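Local structure of designed Anbu Protein (Synthetic construct, 5LOY) at residues R31-V35 against V203-R208; F36-R42 against L73-P77; A110-L114 against F143-G147. The protein is a consensus-designed version of Anbu, the ancestral beta subunit, which forms helical assemblies and, belonging to the proteasome family, probably acts as a peptide hydrolase. One frame throughout, in Å; residues are numbered along the deposited sequence.

The first contact residues along the chain lie on and just before strand 33-38, which serves interactions 1 and 2. Interaction 2 closes first: 36-42, at the far end of that strand and its turn, takes hold of loop 73-77 between helices 52-62 and 79-94. Interaction 3 follows in series, joining strand 110-118 to strand 143-147. Interaction 1 spans both, since 31-35 waits for 203-208 near the C-terminal end. Interactions 1 and 3 each bridge the two facing sheets, whereas interaction 2 ties a sheet edge to a helix connection. Interactions 1 and 2 also touch: Glu-37 OE2 lies 2.9 Å from Val-203 N, a probable hydrogen bond.

Interaction 1 (R31-V35 against V203-R208); sequences RKMHV and VGHRRR
Arg-31 lays its guanidinium flat on that of Arg-208, with planes 17° apart and centres 4.1 Å from each other. Its NH1 stands over the middle of the Arg-208 group, 3.4 Å from CZ of Arg-208. CG of Arg-31 is anti to the backbone N (chi1 -171°), which extends the chain across to the other segment. A second arginine comes in at the edge of the Arg-31 group: NH2 of Arg-206 is 3.7 Å from NE of Arg-31, and the two guanidinium planes are 82° apart. Asp-192 supplies the opposite charge, as a salt bridge to Arg-31 and a long, weak ion pair to Arg-208. Lys-32 points away from 203-208 at its CB, and its NZ hydrogen-bonds Thr-20 OG1, with a weak bond to OG1 of the N-terminal Thr-1. The segments run almost antiparallel, but they belong to opposite sheets of the four-layer alpha-beta-beta-alpha sandwich of the N-terminal nucleophile hydrolases; no direct hydrogen bond joins them, and side chains and one water bridge the gap. Met-33 and Arg-206 run alongside each other head to tail, bringing SD of Met-33 to 3.6 Å from NH2 of Arg-206; the methionine also packs on Leu-194 of strand 191-197. At Val-35 the two gamma carbons divide the work. CG2 sits over one face of the Arg-206 guanidinium, toward its rim, 3.5 Å from NH1 of Arg-206, while CG1 meets CG2 of Val-203 at 3.9 Å. A water in the Arg-206 guanidinium plane weakly links its NH1 to the backbone N of Val-35.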
ATOM      1  N   ARG A  31       3.426  17.672 -14.972  1.00 42.65           N
ATOM      2  CA  ARG A  31       4.555  17.709 -14.030  1.00 46.15           C
ATOM      3  C   ARG A  31       4.077  18.147 -12.619  1.00 42.80           C
ATOM      4  O   ARG A  31       3.280  19.060 -12.510  1.00 41.52           O
ATOM      5  CB  ARG A  31       5.591  18.698 -14.590  1.00 53.78           C
ATOM      6  CG  ARG A  31       6.945  18.732 -13.894  1.00 64.17           C
ATOM      7  CD  ARG A  31       7.820  19.901 -14.377  1.00 71.08           C
ATOM      8  NE  ARG A  31       9.223  19.488 -14.536  1.00 75.95           N
ATOM      9  CZ  ARG A  31       9.777  19.080 -15.680  1.00 74.91           C
ATOM     10  NH1 ARG A  31       9.083  19.028 -16.806  1.00 73.82           N
ATOM     11  NH2 ARG A  31      11.050  18.721 -15.696  1.00 78.05           N
ATOM     12  N   LYS A  32       4.582  17.514 -11.563  1.00 39.89           N
ATOM     13  CA  LYS A  32       4.154  17.822 -10.205  1.00 39.47           C
ATOM     14  C   LYS A  32       5.231  18.390  -9.289  1.00 37.94           C
ATOM     15  O   LYS A  32       5.002  18.567  -8.097  1.00 36.76           O
ATOM     16  CB  LYS A  32       3.582  16.563  -9.578  1.00 42.46           C
ATOM     17  CG  LYS A  32       2.382  16.015 -10.348  1.00 47.61           C
ATOM     18  CD  LYS A  32       2.002  14.653  -9.807  1.00 52.26           C
ATOM     19  CE  LYS A  32       1.075  13.872 -10.737  1.00 56.63           C
ATOM     20  NZ  LYS A  32      -0.227  14.568 -10.895  1.00 58.24           N
ATOM     21  N   MET A  33       6.398  18.693  -9.853  1.00 38.64           N
ATOM     22  CA  MET A  33       7.537  19.233  -9.129  1.00 38.55           C
ATOM     23  C   MET A  33       7.789  20.643  -9.623  1.00 39.54           C
ATOM     24  O   MET A  33       7.872  20.875 -10.842  1.00 40.87           O
ATOM     25  CB  MET A  33       8.772  18.368  -9.368  1.00 39.71           C
ATOM     26  CG  MET A  33      10.036  18.837  -8.651  1.00 42.41           C
ATOM     27  SD  MET A  33      11.480  17.786  -8.905  1.00 46.06           S
ATOM     28  CE  MET A  33      10.985  16.332  -7.985  1.00 40.41           C
ATOM     29  N   HIS A  34       7.896  21.578  -8.668  1.00 38.26           N
ATOM     30  CA  HIS A  34       8.137  22.997  -8.946  1.00 40.60           C
ATOM     31  C   HIS A  34       9.292  23.489  -8.062  1.00 41.06           C
ATOM     32  O   HIS A  34       9.303  23.268  -6.853  1.00 39.59           O
ATOM     33  CB  HIS A  34       6.886  23.836  -8.667  1.00 41.47           C
ATOM     34  CG  HIS A  34       5.652  23.313  -9.324  1.00 44.24           C
ATOM     35  ND1 HIS A  34       5.167  23.816 -10.514  1.00 47.06           N
ATOM     36  CD2 HIS A  34       4.814  22.306  -8.972  1.00 45.13           C
ATOM     37  CE1 HIS A  34       4.076  23.153 -10.859  1.00 46.40           C
ATOM     38  NE2 HIS A  34       3.843  22.228  -9.943  1.00 46.54           N
ATOM     39  N   VAL A  35      10.239  24.183  -8.679  1.00 42.15           N
ATOM     40  CA  VAL A  35      11.458  24.593  -8.026  1.00 43.07           C
ATOM     41  C   VAL A  35      11.601  26.120  -8.018  1.00 44.66           C
ATOM     42  O   VAL A  35      11.435  26.783  -9.033  1.00 42.12           O
ATOM     43  CB  VAL A  35      12.667  23.962  -8.728  1.00 44.43           C
ATOM     44  CG1 VAL A  35      13.962  24.418  -8.075  1.00 45.77           C
ATOM     45  CG2 VAL A  35      12.554  22.448  -8.687  1.00 42.63           C
ATOM     46  N   VAL A 203      20.602  23.830  -7.041  1.00 54.97           N
ATOM     47  CA  VAL A 203      20.040  22.561  -7.507  1.00 54.74           C
ATOM     48  C   VAL A 203      21.158  21.748  -8.162  1.00 58.18           C
ATOM     49  O   VAL A 203      21.615  22.083  -9.257  1.00 56.34           O
ATOM     50  CB  VAL A 203      18.915  22.756  -8.527  1.00 54.40           C
ATOM     51  CG1 VAL A 203      18.426  21.409  -9.030  1.00 55.05           C
ATOM     52  CG2 VAL A 203      17.763  23.506  -7.901  1.00 53.50           C
ATOM     53  N   GLY A 204      21.614  20.695  -7.481  1.00 61.31           N
ATOM     54  CA  GLY A 204      22.790  19.938  -7.949  1.00 62.80           C
ATOM     55  C   GLY A 204      22.419  18.956  -9.041  1.00 62.04           C
ATOM     56  O   GLY A 204      22.908  19.049 -10.154  1.00 65.53           O
ATOM     57  N   HIS A 205      21.520  18.037  -8.718  1.00 58.93           N
ATOM     58  CA  HIS A 205      21.067  17.044  -9.676  1.00 57.14           C
ATOM     59  C   HIS A 205      19.549  17.054  -9.799  1.00 52.34           C
ATOM     60  O   HIS A 205      18.815  16.983  -8.806  1.00 48.76           O
ATOM     61  CB  HIS A 205      21.545  15.623  -9.342  1.00 61.04           C
ATOM     62  CG  HIS A 205      23.038  15.486  -9.214  1.00 70.08           C
ATOM     63  ND1 HIS A 205      23.684  15.030  -8.075  1.00 73.38           N
ATOM     64  CD2 HIS A 205      24.010  15.718 -10.126  1.00 72.89           C
ATOM     65  CE1 HIS A 205      24.991  15.012  -8.297  1.00 74.89           C
ATOM     66  NE2 HIS A 205      25.211  15.419  -9.534  1.00 73.41           N
ATOM     67  N   ARG A 206      19.082  17.161 -11.034  1.00 49.66           N
ATOM     68  CA  ARG A 206      17.662  17.152 -11.320  1.00 47.66           C
ATOM     69  C   ARG A 206      17.461  16.608 -12.720  1.00 48.01           C
ATOM     70  O   ARG A 206      18.071  17.096 -13.671  1.00 47.21           O
ATOM     71  CB  ARG A 206      17.101  18.559 -11.172  1.00 48.63           C
ATOM     72  CG  ARG A 206      16.055  19.004 -12.177  1.00 50.85           C
ATOM     73  CD  ARG A 206      14.654  19.028 -11.642  1.00 49.59           C
ATOM     74  NE  ARG A 206      14.062  20.352 -11.856  1.00 52.84           N
ATOM     75  CZ  ARG A 206      12.760  20.597 -12.013  1.00 54.63           C
ATOM     76  NH1 ARG A 206      12.351  21.856 -12.178  1.00 55.07           N
ATOM     77  NH2 ARG A 206      11.858  19.604 -11.994  1.00 56.03           N
ATOM     78  N   ARG A 207      16.625  15.585 -12.846  1.00 46.76           N
ATOM     79  CA  ARG A 207      16.255  15.106 -14.167  1.00 48.37           C
ATOM     80  C   ARG A 207      14.889  14.450 -14.259  1.00 45.38           C
ATOM     81  O   ARG A 207      14.228  14.190 -13.260  1.00 41.55           O
ATOM     82  CB  ARG A 207      17.327  14.176 -14.743  1.00 51.09           C
ATOM     83  CG  ARG A 207      17.417  12.806 -14.111  1.00 51.61           C
ATOM     84  CD  ARG A 207      18.639  12.077 -14.677  1.00 55.46           C
ATOM     85  NE  ARG A 207      18.637  10.653 -14.327  1.00 57.25           N
ATOM     86  CZ  ARG A 207      18.209   9.657 -15.114  1.00 55.99           C
ATOM     87  NH1 ARG A 207      17.728   9.894 -16.327  1.00 56.49           N
ATOM     88  NH2 ARG A 207      18.262   8.411 -14.665  1.00 55.27           N
ATOM     89  N   ARG A 208      14.500  14.232 -15.510  1.00 45.86           N
ATOM     90  CA  ARG A 208      13.285  13.572 -15.896  1.00 47.06           C
ATOM     91  C   ARG A 208      13.626  12.132 -16.356  1.00 43.42           C
ATOM     92  O   ARG A 208      14.548  11.908 -17.127  1.00 43.41           O
ATOM     93  CB  ARG A 208      12.630  14.409 -17.001  1.00 53.10           C
ATOM     94  CG  ARG A 208      11.400  13.800 -17.667  1.00 60.78           C
ATOM     95  CD  ARG A 208      10.422  14.857 -18.212  1.00 64.40           C
ATOM     96  NE  ARG A 208       9.423  15.247 -17.206  1.00 62.88           N
ATOM     97  CZ  ARG A 208       8.229  15.765 -17.483  1.00 62.91           C
ATOM     98  NH1 ARG A 208       7.885  15.995 -18.738  1.00 62.43           N
ATOM     99  NH2 ARG A 208       7.379  16.069 -16.496  1.00 65.44           N
TER
HETATM  100  O   HOH W   1      10.203  24.156 -12.037  1.00 19.57           O

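Interaction 2 (F36-R42 against L73-P77); sequences FEVPGER and LLTAP
Leu-73 sets its CD1 methyl over one face of the Phe-36 ring, 4.0 Å from the centroid and 20° off the ring normal, a CH-pi contact displaced toward the CD1-CE1 side of the ring. Leu-74 continues the apolar patch with a single branch: its CD2 approaches CB of Phe-36 at 3.7 Å and CG2 of Val-38 at 3.9 Å, so one methyl spans two residues that point to the same side of the strand. Beyond Val-38 the chain turns back, and Glu-41 and Arg-42 both face Val-38 in a classic beta bulge, with Val-38 O accepting from both backbone nitrogens. Arg-42 then reaches into the loop. CG lies between the backbone N and the carbonyl carbon (chi1 67°), and a further bend at chi3 brings the guanidinium in among the loop carbonyls. It grips Ala-76 O end-on with two nitrogens: NH1 of Arg-42 to Ala-76 O is 2.9 Å with an N-H...O angle of 143°, in the carbonyl plane and on a lone pair, and NH2 makes a second bond of equal length to this oxygen. NH1 also gives a weak bond to Leu-73 O, and Leu-74 O lies over one guanidinium face without a hydrogen bond. At the polar edge NE of Arg-42 forms a salt bridge with OE2 of Glu-41, 3.2 Å away. The contact thus fastens the connection between helices 52-62 and 79-94 to the hairpin of strands 33-38 and 42-50, at one of the two edge strands of the five-stranded sheet within this chain.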
ATOM      1  N   PHE A  36      11.891  26.657  -6.838  1.00 46.25           N
ATOM      2  CA  PHE A  36      12.164  28.077  -6.657  1.00 48.84           C
ATOM      3  C   PHE A  36      13.594  28.167  -6.132  1.00 47.66           C
ATOM      4  O   PHE A  36      13.892  27.678  -5.058  1.00 44.42           O
ATOM      5  CB  PHE A  36      11.134  28.672  -5.693  1.00 50.69           C
ATOM      6  CG  PHE A  36       9.720  28.378  -6.093  1.00 51.27           C
ATOM      7  CD1 PHE A  36       9.135  27.175  -5.759  1.00 50.21           C
ATOM      8  CD2 PHE A  36       8.990  29.284  -6.872  1.00 54.66           C
ATOM      9  CE1 PHE A  36       7.836  26.883  -6.164  1.00 51.15           C
ATOM     10  CE2 PHE A  36       7.684  29.005  -7.286  1.00 54.36           C
ATOM     11  CZ  PHE A  36       7.110  27.796  -6.924  1.00 53.64           C
ATOM     12  N   GLU A  37      14.474  28.753  -6.929  1.00 49.64           N
ATOM     13  CA  GLU A  37      15.895  28.746  -6.655  1.00 52.06           C
ATOM     14  C   GLU A  37      16.443  30.179  -6.749  1.00 53.94           C
ATOM     15  O   GLU A  37      16.162  30.889  -7.717  1.00 54.16           O
ATOM     16  CB  GLU A  37      16.614  27.823  -7.651  1.00 54.37           C
ATOM     17  CG  GLU A  37      18.132  27.716  -7.432  1.00 60.35           C
ATOM     18  CD  GLU A  37      18.895  26.953  -8.529  1.00 64.31           C
ATOM     19  OE1 GLU A  37      18.406  26.885  -9.680  1.00 69.58           O
ATOM     20  OE2 GLU A  37      19.999  26.415  -8.252  1.00 65.37           O
ATOM     21  N   VAL A  38      17.197  30.610  -5.732  1.00 54.37           N
ATOM     22  CA  VAL A  38      18.125  31.743  -5.865  1.00 56.12           C
ATOM     23  C   VAL A  38      19.511  31.180  -5.596  1.00 56.49           C
ATOM     24  O   VAL A  38      19.868  30.928  -4.455  1.00 54.42           O
ATOM     25  CB  VAL A  38      17.827  32.892  -4.891  1.00 57.55           C
ATOM     26  CG1 VAL A  38      18.845  34.018  -5.062  1.00 59.63           C
ATOM     27  CG2 VAL A  38      16.421  33.415  -5.118  1.00 57.28           C
ATOM     28  N   PRO A  39      20.293  30.946  -6.660  1.00 59.03           N
ATOM     29  CA  PRO A  39      21.524  30.161  -6.475  1.00 59.25           C
ATOM     30  C   PRO A  39      22.469  30.856  -5.505  1.00 61.30           C
ATOM     31  O   PRO A  39      22.691  32.057  -5.631  1.00 61.48           O
ATOM     32  CB  PRO A  39      22.123  30.091  -7.885  1.00 60.88           C
ATOM     33  CG  PRO A  39      21.005  30.457  -8.815  1.00 60.98           C
ATOM     34  CD  PRO A  39      20.152  31.427  -8.048  1.00 60.86           C
ATOM     35  N   GLY A  40      22.975  30.102  -4.530  1.00 61.33           N
ATOM     36  CA  GLY A  40      23.799  30.655  -3.465  1.00 62.70           C
ATOM     37  C   GLY A  40      23.065  31.301  -2.287  1.00 63.36           C
ATOM     38  O   GLY A  40      23.725  31.742  -1.351  1.00 65.16           O
ATOM     39  N   GLU A  41      21.730  31.391  -2.313  1.00 62.10           N
ATOM     40  CA  GLU A  41      20.969  31.885  -1.152  1.00 63.58           C
ATOM     41  C   GLU A  41      19.843  30.905  -0.724  1.00 58.83           C
ATOM     42  O   GLU A  41      19.659  30.715   0.479  1.00 60.72           O
ATOM     43  CB  GLU A  41      20.489  33.360  -1.299  1.00 68.12           C
ATOM     44  CG  GLU A  41      18.949  33.582  -1.412  1.00 72.77           C
ATOM     45  CD  GLU A  41      18.130  33.891  -0.094  1.00 75.56           C
ATOM     46  OE1 GLU A  41      18.308  33.303   1.022  1.00 72.30           O
ATOM     47  OE2 GLU A  41      17.208  34.740  -0.200  1.00 79.55           O
ATOM     48  N   ARG A  42      19.119  30.274  -1.655  1.00 54.30           N
ATOM     49  CA  ARG A  42      18.101  29.268  -1.279  1.00 51.43           C
ATOM     50  C   ARG A  42      17.636  28.365  -2.415  1.00 48.23           C
ATOM     51  O   ARG A  42      17.672  28.735  -3.570  1.00 48.78           O
ATOM     52  CB  ARG A  42      16.843  29.946  -0.724  1.00 51.96           C
ATOM     53  CG  ARG A  42      16.081  30.767  -1.766  1.00 53.63           C
ATOM     54  CD  ARG A  42      14.829  31.425  -1.218  1.00 53.60           C
ATOM     55  NE  ARG A  42      15.150  32.276  -0.085  1.00 56.64           N
ATOM     56  CZ  ARG A  42      14.299  32.690   0.851  1.00 58.08           C
ATOM     57  NH1 ARG A  42      13.017  32.350   0.826  1.00 59.36           N
ATOM     58  NH2 ARG A  42      14.743  33.444   1.837  1.00 57.57           N
ATOM     59  N   LEU A  73       7.289  32.863  -1.940  1.00 58.86           N
ATOM     60  CA  LEU A  73       8.162  31.756  -1.532  1.00 55.00           C
ATOM     61  C   LEU A  73       9.664  32.102  -1.596  1.00 58.95           C
ATOM     62  O   LEU A  73      10.442  31.653  -0.742  1.00 58.57           O
ATOM     63  CB  LEU A  73       7.901  30.500  -2.361  1.00 50.99           C
ATOM     64  CG  LEU A  73       6.688  29.627  -2.032  1.00 48.38           C
ATOM     65  CD1 LEU A  73       6.689  28.396  -2.913  1.00 47.56           C
ATOM     66  CD2 LEU A  73       6.683  29.216  -0.573  1.00 48.58           C
ATOM     67  N   LEU A  74      10.074  32.881  -2.603  1.00 60.65           N
ATOM     68  CA  LEU A  74      11.476  33.307  -2.722  1.00 61.72           C
ATOM     69  C   LEU A  74      11.959  34.265  -1.614  1.00 63.15           C
ATOM     70  O   LEU A  74      13.164  34.367  -1.380  1.00 65.90           O
ATOM     71  CB  LEU A  74      11.733  33.952  -4.086  1.00 62.65           C
ATOM     72  CG  LEU A  74      11.694  33.032  -5.309  1.00 61.79           C
ATOM     73  CD1 LEU A  74      11.850  33.849  -6.584  1.00 62.84           C
ATOM     74  CD2 LEU A  74      12.773  31.967  -5.232  1.00 59.82           C
ATOM     75  N   THR A  75      11.045  34.956  -0.942  1.00 62.06           N
ATOM     76  CA  THR A  75      11.431  35.933   0.085  1.00 65.34           C
ATOM     77  C   THR A  75      11.006  35.561   1.509  1.00 63.09           C
ATOM     78  O   THR A  75      11.122  36.371   2.420  1.00 65.14           O
ATOM     79  CB  THR A  75      10.821  37.317  -0.227  1.00 68.88           C
ATOM     80  OG1 THR A  75       9.394  37.253  -0.080  1.00 69.16           O
ATOM     81  CG2 THR A  75      11.179  37.763  -1.649  1.00 70.11           C
ATOM     82  N   ALA A  76      10.483  34.363   1.702  1.00 58.49           N
ATOM     83  CA  ALA A  76      10.083  33.941   3.024  1.00 56.37           C
ATOM     84  C   ALA A  76      11.312  33.775   3.904  1.00 55.13           C
ATOM     85  O   ALA A  76      12.315  33.233   3.475  1.00 53.88           O
ATOM     86  CB  ALA A  76       9.327  32.642   2.927  1.00 55.44           C
ATOM     87  N   PRO A  77      11.243  34.242   5.144  1.00 56.21           N
ATOM     88  CA  PRO A  77      12.429  34.232   6.003  1.00 58.10           C
ATOM     89  C   PRO A  77      12.802  32.856   6.567  1.00 57.39           C
ATOM     90  O   PRO A  77      13.897  32.686   7.077  1.00 61.59           O
ATOM     91  CB  PRO A  77      12.046  35.186   7.139  1.00 60.20           C
ATOM     92  CG  PRO A  77      10.551  35.099   7.214  1.00 60.25           C
ATOM     93  CD  PRO A  77      10.061  34.810   5.818  1.00 58.11           C
TER

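Interaction 3 (A110-L114 against F143-G147); sequences ASFIL and FFQIG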
ATOM      1  N   ALA A 110      -6.617  18.995  -2.222  1.00 48.26           N
ATOM      2  CA  ALA A 110      -5.243  18.973  -2.682  1.00 45.82           C
ATOM      3  C   ALA A 110      -4.291  18.932  -1.519  1.00 42.05           C
ATOM      4  O   ALA A 110      -4.656  19.168  -0.382  1.00 41.41           O
ATOM      5  CB  ALA A 110      -4.956  20.190  -3.541  1.00 48.47           C
ATOM      6  N   SER A 111      -3.045  18.647  -1.826  1.00 40.26           N
ATOM      7  CA  SER A 111      -2.073  18.317  -0.800  1.00 40.14           C
ATOM      8  C   SER A 111      -0.653  18.562  -1.335  1.00 36.25           C
ATOM      9  O   SER A 111      -0.417  18.407  -2.530  1.00 35.12           O
ATOM     10  CB  SER A 111      -2.270  16.845  -0.432  1.00 40.52           C
ATOM     11  OG  SER A 111      -1.585  16.581   0.747  1.00 44.66           O
ATOM     12  N   PHE A 112       0.290  18.926  -0.469  1.00 34.59           N
ATOM     13  CA  PHE A 112       1.618  19.295  -0.934  1.00 32.23           C
ATOM     14  C   PHE A 112       2.734  18.806  -0.027  1.00 33.17           C
ATOM     15  O   PHE A 112       2.541  18.582   1.176  1.00 32.96           O
ATOM     16  CB  PHE A 112       1.731  20.813  -1.029  1.00 33.87           C
ATOM     17  CG  PHE A 112       0.661  21.465  -1.879  1.00 35.27           C
ATOM     18  CD1 PHE A 112      -0.571  21.785  -1.342  1.00 35.54           C
ATOM     19  CD2 PHE A 112       0.898  21.744  -3.211  1.00 35.05           C
ATOM     20  CE1 PHE A 112      -1.550  22.357  -2.115  1.00 36.67           C
ATOM     21  CE2 PHE A 112      -0.065  22.326  -3.981  1.00 36.12           C
ATOM     22  CZ  PHE A 112      -1.293  22.638  -3.437  1.00 38.03           C
ATOM     23  N   ILE A 113       3.927  18.710  -0.608  1.00 32.76           N
ATOM     24  CA  ILE A 113       5.151  18.531   0.143  1.00 32.24           C
ATOM     25  C   ILE A 113       6.081  19.667  -0.207  1.00 33.12           C
ATOM     26  O   ILE A 113       6.227  20.011  -1.387  1.00 34.89           O
ATOM     27  CB  ILE A 113       5.838  17.215  -0.228  1.00 32.95           C
ATOM     28  CG1 ILE A 113       5.074  16.062   0.407  1.00 34.34           C
ATOM     29  CG2 ILE A 113       7.286  17.196   0.252  1.00 32.61           C
ATOM     30  CD1 ILE A 113       5.496  14.697  -0.119  1.00 36.12           C
ATOM     31  N   LEU A 114       6.684  20.275   0.805  1.00 32.85           N
ATOM     32  CA  LEU A 114       7.492  21.457   0.604  1.00 34.26           C
ATOM     33  C   LEU A 114       8.770  21.248   1.344  1.00 34.79           C
ATOM     34  O   LEU A 114       8.760  20.963   2.538  1.00 37.92           O
ATOM     35  CB  LEU A 114       6.788  22.696   1.170  1.00 36.39           C
ATOM     36  CG  LEU A 114       7.622  23.981   1.060  1.00 38.84           C
ATOM     37  CD1 LEU A 114       7.582  24.503  -0.357  1.00 40.11           C
ATOM     38  CD2 LEU A 114       7.127  25.058   1.984  1.00 40.33           C
ATOM     39  N   PHE A 143      10.636  10.974   6.211  1.00 33.06           N
ATOM     40  CA  PHE A 143      10.068  11.154   4.886  1.00 32.59           C
ATOM     41  C   PHE A 143       8.557  11.386   4.914  1.00 31.00           C
ATOM     42  O   PHE A 143       7.887  11.025   5.876  1.00 30.45           O
ATOM     43  CB  PHE A 143      10.426   9.958   3.989  1.00 33.49           C
ATOM     44  CG  PHE A 143       9.732   8.669   4.365  1.00 31.88           C
ATOM     45  CD1 PHE A 143       8.482   8.361   3.846  1.00 32.99           C
ATOM     46  CD2 PHE A 143      10.344   7.756   5.229  1.00 32.21           C
ATOM     47  CE1 PHE A 143       7.821   7.174   4.199  1.00 32.15           C
ATOM     48  CE2 PHE A 143       9.706   6.582   5.583  1.00 31.32           C
ATOM     49  CZ  PHE A 143       8.437   6.288   5.073  1.00 31.04           C
ATOM     50  N   PHE A 144       8.044  11.965   3.822  1.00 29.90           N
ATOM     51  CA  PHE A 144       6.614  12.149   3.602  1.00 29.75           C
ATOM     52  C   PHE A 144       6.226  11.677   2.213  1.00 29.35           C
ATOM     53  O   PHE A 144       7.041  11.661   1.294  1.00 30.19           O
ATOM     54  CB  PHE A 144       6.225  13.615   3.708  1.00 29.77           C
ATOM     55  CG  PHE A 144       6.337  14.198   5.099  1.00 30.67           C
ATOM     56  CD1 PHE A 144       5.775  13.567   6.202  1.00 30.59           C
ATOM     57  CD2 PHE A 144       6.928  15.440   5.277  1.00 31.25           C
ATOM     58  CE1 PHE A 144       5.862  14.132   7.461  1.00 31.42           C
ATOM     59  CE2 PHE A 144       7.001  16.013   6.521  1.00 33.02           C
ATOM     60  CZ  PHE A 144       6.480  15.348   7.624  1.00 32.85           C
ATOM     61  N   GLN A 145       4.954  11.326   2.063  1.00 30.14           N
ATOM     62  CA  GLN A 145       4.413  10.858   0.784  1.00 30.51           C
ATOM     63  C   GLN A 145       3.043  11.449   0.597  1.00 30.49           C
ATOM     64  O   GLN A 145       2.290  11.569   1.569  1.00 31.19           O
ATOM     65  CB  GLN A 145       4.194   9.340   0.803  1.00 31.51           C
ATOM     66  CG  GLN A 145       5.349   8.454   1.257  1.00 32.00           C
ATOM     67  CD  GLN A 145       4.875   7.020   1.421  1.00 31.90           C
ATOM     68  OE1 GLN A 145       4.270   6.669   2.428  1.00 31.54           O
ATOM     69  NE2 GLN A 145       5.134   6.187   0.407  1.00 32.89           N
ATOM     70  N   ILE A 146       2.687  11.751  -0.642  1.00 30.23           N
ATOM     71  CA  ILE A 146       1.321  12.179  -0.967  1.00 29.78           C
ATOM     72  C   ILE A 146       0.878  11.467  -2.244  1.00 30.67           C
ATOM     73  O   ILE A 146       1.730  10.994  -3.014  1.00 29.22           O
ATOM     74  CB  ILE A 146       1.211  13.704  -1.147  1.00 30.68           C
ATOM     75  CG1 ILE A 146       2.140  14.211  -2.240  1.00 31.12           C
ATOM     76  CG2 ILE A 146       1.536  14.429   0.157  1.00 31.45           C
ATOM     77  CD1 ILE A 146       2.129  15.718  -2.391  1.00 33.96           C
ATOM     78  N   GLY A 147      -0.441  11.394  -2.467  1.00 31.09           N
ATOM     79  CA  GLY A 147      -1.008  10.669  -3.621  1.00 31.53           C
ATOM     80  C   GLY A 147      -1.421   9.273  -3.234  1.00 31.89           C
ATOM     81  O   GLY A 147      -1.952   9.083  -2.158  1.00 30.24           O
TER
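Ile-113 and Ile-146 lie flank to flank with their side chains running opposite ways, each pointing from its own strand toward the other. The flanks meet where CG1 of Ile-113 comes 3.9 Å from CG2 of Ile-146. Each delta methyl continues to the opposite backbone: CD1 of Ile-113 stops 3.7 Å from Phe-144 O, and CD1 of Ile-146 rests at the same distance from Ser-111 O and close to Phe-112 CA. Ile-146 achieves this with CG1 held between its backbone N and carbonyl carbon (chi1 58°), which leaves CG2 beside the N to cover both Ile-113 and the Ser-111 hydroxyl. No hydrogen bond crosses the gap. The axes of the strand segments pass 7.4 Å apart with their directions at 151°; they belong to the two sheets that face each other inside the Ntn-hydrolase sandwich. Alternate residues point outward: Phe-112 and Leu-114 pack on helix 79-94, and Phe-143 and Gln-145 on helix 153-159, so the contact has a helix layer beyond each sheet. Ser-111 brings its OG to 3.8 Å from CG2 of Ile-146, and the same hydroxyl hydrogen-bonds Ile-128 O on the adjacent strand. Phe-144 touches through the root of its side chain, CB lying 4.0 Å from CD1 of Ile-113, while the end of its ring lies farther off. Leu-127 packs against both Phe-144 and Ile-146, and Ala-49 of strand 42-50 also meets Ile-146.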